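Profilin (Schizosaccharomyces pombe, PDB 3D9Y) binds monomeric actin and so tunes the assembly of the actin cytoskeleton, and is essential for cytokinesis in fission yeast. Local coordinates at residues W3-I17 / E110-L122. Sequence-based numbering, arbitrary orientation.
Sequences WQAYVDTSLLGTGKI and EAAKITEALADYL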
# COMPACT_ATOMS: atom_id res chain seq x y z
N TRP A 3 8.31 -7.19 -11.04
CA TRP A 3 7.54 -6.55 -9.98
C TRP A 3 7.74 -7.24 -8.64
O TRP A 3 7.76 -6.57 -7.61
CB TRP A 3 6.05 -6.47 -10.34
CG TRP A 3 5.82 -5.52 -11.46
CD1 TRP A 3 5.54 -5.83 -12.75
CD2 TRP A 3 5.89 -4.09 -11.39
NE1 TRP A 3 5.41 -4.68 -13.50
CE2 TRP A 3 5.61 -3.60 -12.69
CE3 TRP A 3 6.14 -3.18 -10.37
CZ2 TRP A 3 5.60 -2.23 -12.98
CZ3 TRP A 3 6.12 -1.82 -10.66
CH2 TRP A 3 5.84 -1.36 -11.96
N GLN A 4 7.90 -8.57 -8.64
CA GLN A 4 8.15 -9.30 -7.39
C GLN A 4 9.43 -8.82 -6.71
O GLN A 4 9.51 -8.80 -5.48
CB GLN A 4 8.20 -10.82 -7.62
CG GLN A 4 8.22 -11.64 -6.33
CD GLN A 4 6.99 -11.41 -5.46
OE1 GLN A 4 5.88 -11.28 -5.96
NE2 GLN A 4 7.19 -11.35 -4.14
N ALA A 5 10.43 -8.44 -7.50
CA ALA A 5 11.69 -7.95 -6.95
C ALA A 5 11.51 -6.63 -6.21
O ALA A 5 12.22 -6.34 -5.26
CB ALA A 5 12.70 -7.78 -8.04
N TYR A 6 10.58 -5.81 -6.68
CA TYR A 6 10.23 -4.59 -5.97
C TYR A 6 9.67 -4.91 -4.58
O TYR A 6 10.00 -4.26 -3.60
CB TYR A 6 9.25 -3.74 -6.80
CG TYR A 6 9.93 -2.87 -7.83
CD1 TYR A 6 10.36 -1.59 -7.52
CD2 TYR A 6 10.14 -3.33 -9.13
CE1 TYR A 6 10.99 -0.79 -8.46
CE2 TYR A 6 10.77 -2.53 -10.08
CZ TYR A 6 11.19 -1.26 -9.74
OH TYR A 6 11.80 -0.46 -10.67
N VAL A 7 8.84 -5.94 -4.49
CA VAL A 7 8.28 -6.35 -3.21
C VAL A 7 9.37 -6.92 -2.29
O VAL A 7 9.55 -6.47 -1.16
CB VAL A 7 7.13 -7.37 -3.40
CG1 VAL A 7 6.79 -8.06 -2.09
CG2 VAL A 7 5.91 -6.66 -3.97
N ASP A 8 10.10 -7.91 -2.80
CA ASP A 8 11.04 -8.69 -1.99
C ASP A 8 12.29 -7.90 -1.64
O ASP A 8 12.68 -7.82 -0.47
CB ASP A 8 11.41 -9.99 -2.71
CG ASP A 8 10.25 -10.98 -2.79
OD1 ASP A 8 9.26 -10.88 -2.01
OD2 ASP A 8 10.33 -11.90 -3.63
N THR A 9 12.92 -7.31 -2.65
CA THR A 9 14.20 -6.63 -2.46
C THR A 9 14.00 -5.21 -1.96
O THR A 9 14.58 -4.81 -0.95
CB THR A 9 15.02 -6.63 -3.78
OG1 THR A 9 15.34 -7.97 -4.16
CG2 THR A 9 16.32 -5.84 -3.62
N SER A 10 13.15 -4.45 -2.64
CA SER A 10 13.02 -3.03 -2.33
C SER A 10 12.19 -2.72 -1.09
O SER A 10 12.46 -1.75 -0.40
CB SER A 10 12.47 -2.28 -3.55
OG SER A 10 13.34 -2.44 -4.65
N LEU A 11 11.18 -3.54 -0.79
CA LEU A 11 10.36 -3.26 0.39
C LEU A 11 10.69 -4.20 1.56
O LEU A 11 11.17 -3.75 2.59
CB LEU A 11 8.87 -3.28 0.03
CG LEU A 11 8.46 -2.21 -1.00
CD1 LEU A 11 7.03 -2.40 -1.48
CD2 LEU A 11 8.64 -0.81 -0.45
N LEU A 12 10.43 -5.49 1.41
CA LEU A 12 10.78 -6.44 2.48
C LEU A 12 12.27 -6.44 2.84
O LEU A 12 12.63 -6.63 4.02
CB LEU A 12 10.34 -7.87 2.13
CG LEU A 12 8.87 -8.13 1.85
CD1 LEU A 12 8.60 -9.61 1.76
CD2 LEU A 12 8.01 -7.51 2.89
N GLY A 13 13.14 -6.22 1.85
CA GLY A 13 14.57 -6.25 2.07
C GLY A 13 15.09 -5.15 2.99
O GLY A 13 16.21 -5.24 3.48
N THR A 14 14.27 -4.13 3.23
CA THR A 14 14.65 -3.05 4.13
C THR A 14 14.63 -3.45 5.61
O THR A 14 15.26 -2.79 6.43
CB THR A 14 13.71 -1.84 4.01
OG1 THR A 14 12.40 -2.20 4.49
CG2 THR A 14 13.65 -1.36 2.56
N GLY A 15 13.86 -4.48 5.96
CA GLY A 15 13.70 -4.87 7.36
C GLY A 15 12.66 -4.07 8.12
O GLY A 15 12.41 -4.33 9.30
N LYS A 16 12.02 -3.10 7.46
CA LYS A 16 11.05 -2.20 8.09
C LYS A 16 9.60 -2.49 7.67
O LYS A 16 8.66 -2.04 8.31
CB LYS A 16 11.37 -0.74 7.75
CG LYS A 16 12.83 -0.30 7.94
CD LYS A 16 13.21 -0.06 9.38
CE LYS A 16 14.61 0.58 9.45
NZ LYS A 16 15.00 0.96 10.83
N ILE A 17 9.45 -3.21 6.56
CA ILE A 17 8.16 -3.52 5.97
C ILE A 17 8.09 -5.02 5.86
O ILE A 17 8.93 -5.61 5.20
CB ILE A 17 8.04 -2.89 4.58
CG1 ILE A 17 7.92 -1.36 4.73
CG2 ILE A 17 6.84 -3.46 3.81
CD1 ILE A 17 8.14 -0.58 3.44
N GLU A 110 8.80 5.88 9.09
CA GLU A 110 9.77 5.07 8.35
C GLU A 110 9.14 4.32 7.18
O GLU A 110 9.63 4.39 6.07
CB GLU A 110 10.45 4.05 9.25
CG GLU A 110 11.57 4.60 10.08
CD GLU A 110 12.19 3.53 10.96
OE1 GLU A 110 11.44 2.94 11.77
OE2 GLU A 110 13.41 3.29 10.82
N ALA A 111 8.06 3.59 7.45
CA ALA A 111 7.38 2.83 6.40
C ALA A 111 6.82 3.76 5.33
O ALA A 111 6.93 3.49 4.14
CB ALA A 111 6.28 1.96 6.98
N ALA A 112 6.24 4.88 5.76
CA ALA A 112 5.77 5.88 4.80
C ALA A 112 6.90 6.42 3.92
O ALA A 112 6.75 6.52 2.71
CB ALA A 112 5.08 7.02 5.52
N LYS A 113 8.02 6.79 4.53
CA LYS A 113 9.13 7.39 3.79
C LYS A 113 9.67 6.42 2.74
O LYS A 113 9.88 6.80 1.58
CB LYS A 113 10.26 7.83 4.74
CG LYS A 113 9.95 9.13 5.49
CD LYS A 113 10.80 9.30 6.75
CE LYS A 113 10.29 10.44 7.63
NZ LYS A 113 10.72 10.32 9.06
N ILE A 114 9.84 5.16 3.12
CA ILE A 114 10.33 4.14 2.19
C ILE A 114 9.35 3.95 1.01
O ILE A 114 9.75 3.97 -0.15
CB ILE A 114 10.55 2.80 2.93
CG1 ILE A 114 11.76 2.92 3.85
CG2 ILE A 114 10.75 1.62 1.94
CD1 ILE A 114 11.81 1.91 4.95
N THR A 115 8.07 3.79 1.34
CA THR A 115 7.05 3.47 0.32
C THR A 115 6.79 4.67 -0.59
O THR A 115 6.70 4.51 -1.82
CB THR A 115 5.81 2.82 0.92
OG1 THR A 115 6.08 1.82 1.83
CG2 THR A 115 4.74 2.63 0.02
N GLU A 116 6.73 5.86 -0.01
CA GLU A 116 6.58 7.10 -0.82
C GLU A 116 7.77 7.30 -1.76
O GLU A 116 7.60 7.76 -2.87
CB GLU A 116 6.41 8.32 0.08
CG GLU A 116 5.10 8.33 0.91
CD GLU A 116 3.84 8.82 0.17
OE1 GLU A 116 3.90 9.17 -1.03
OE2 GLU A 116 2.76 8.85 0.82
N ALA A 117 8.97 6.99 -1.28
CA ALA A 117 10.18 7.15 -2.09
C ALA A 117 10.18 6.19 -3.26
O ALA A 117 10.49 6.58 -4.39
CB ALA A 117 11.41 6.96 -1.22
N LEU A 118 9.81 4.93 -3.01
CA LEU A 118 9.72 3.94 -4.09
C LEU A 118 8.66 4.37 -5.12
O LEU A 118 8.84 4.19 -6.31
CB LEU A 118 9.42 2.54 -3.55
CG LEU A 118 9.62 1.38 -4.52
CD1 LEU A 118 11.07 1.31 -5.04
CD2 LEU A 118 9.19 0.05 -3.89
N ALA A 119 7.56 4.95 -4.65
CA ALA A 119 6.52 5.49 -5.54
C ALA A 119 7.04 6.64 -6.41
O ALA A 119 6.83 6.65 -7.62
CB ALA A 119 5.33 5.94 -4.72
N ASP A 120 7.74 7.58 -5.78
CA ASP A 120 8.36 8.71 -6.49
C ASP A 120 9.34 8.24 -7.54
O ASP A 120 9.38 8.79 -8.64
CB ASP A 120 9.07 9.63 -5.50
CG ASP A 120 8.12 10.50 -4.71
OD1 ASP A 120 6.96 10.68 -5.15
OD2 ASP A 120 8.55 11.03 -3.66
N TYR A 121 10.16 7.26 -7.18
CA TYR A 121 11.07 6.60 -8.14
C TYR A 121 10.29 6.07 -9.34
O TYR A 121 10.58 6.41 -10.48
CB TYR A 121 11.83 5.46 -7.47
CG TYR A 121 12.68 4.62 -8.39
CD1 TYR A 121 13.93 5.05 -8.81
CD2 TYR A 121 12.26 3.35 -8.80
CE1 TYR A 121 14.73 4.25 -9.63
CE2 TYR A 121 13.04 2.56 -9.62
CZ TYR A 121 14.29 3.01 -10.03
OH TYR A 121 15.08 2.22 -10.84
N LEU A 122 9.28 5.25 -9.07
CA LEU A 122 8.47 4.68 -10.13
C LEU A 122 7.79 5.75 -10.98
O LEU A 122 7.71 5.60 -12.20
CB LEU A 122 7.45 3.68 -9.58
CG LEU A 122 8.05 2.36 -9.07
CD1 LEU A 122 7.02 1.59 -8.27
CD2 LEU A 122 8.59 1.52 -10.21
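Leu118 drives its two methyls between Leu11 and Tyr6, and this is the tight middle of the contact. Leu118 CD2 lies 3.6 Å from Leu11 CD2, while Leu118 CD1 meets the edge of the Tyr6 ring in its plane, 3.9 Å from Tyr6 CD1. CG of Leu118 stands anti to the backbone N (chi1 -166°), which sends the branch across to helix 3-12 and against Ser10 CB. One turn earlier in helix 108-125, Ile114 CG2 packs 3.7 Å from Ile17 CD1 and also touches Leu11 CD2, Leu11 and Ile114 sliding past each other in opposite directions. The same Ile17 methyl covers Thr115 OG1, a buried hydroxyl that is bonded to Ala111 O within its own helix and to Ser100 OG on the sheet. In the profilin fold the N- and C-terminal helices lie side by side on one face of the central antiparallel sheet; here they run roughly antiparallel, at 132° with axes 10.7 Å apart, and Leu11, Ile17 and Leu118 also reach strand 96-102 beneath. In profilins this pair of helices, with aromatic residues at its edge, forms the poly-proline site, so the Trp3 and Tyr6 end, where Trp3 also meets Trp31, probably belongs to it. This end is more open to solvent: Leu122 CD2 lies 3.8 Å from Tyr6 CE1 but touches Trp3 CZ3 more loosely, at 4.2 Å, and Tyr6 OH lies 3.4 Å from Tyr121 CE2, at the edge of that exposed ring and near its plane. At the other end a salt bridge closes the partly exposed edge. Lys16 rests CB and CG on Ile114 CD1, and the bend at chi2 (-77°) then turns its outer chain to set NZ 2.8 Å from Glu110 OE2, on the syn side of the carboxylate and somewhat out of its plane; Glu110 OE1 takes Leu107 N.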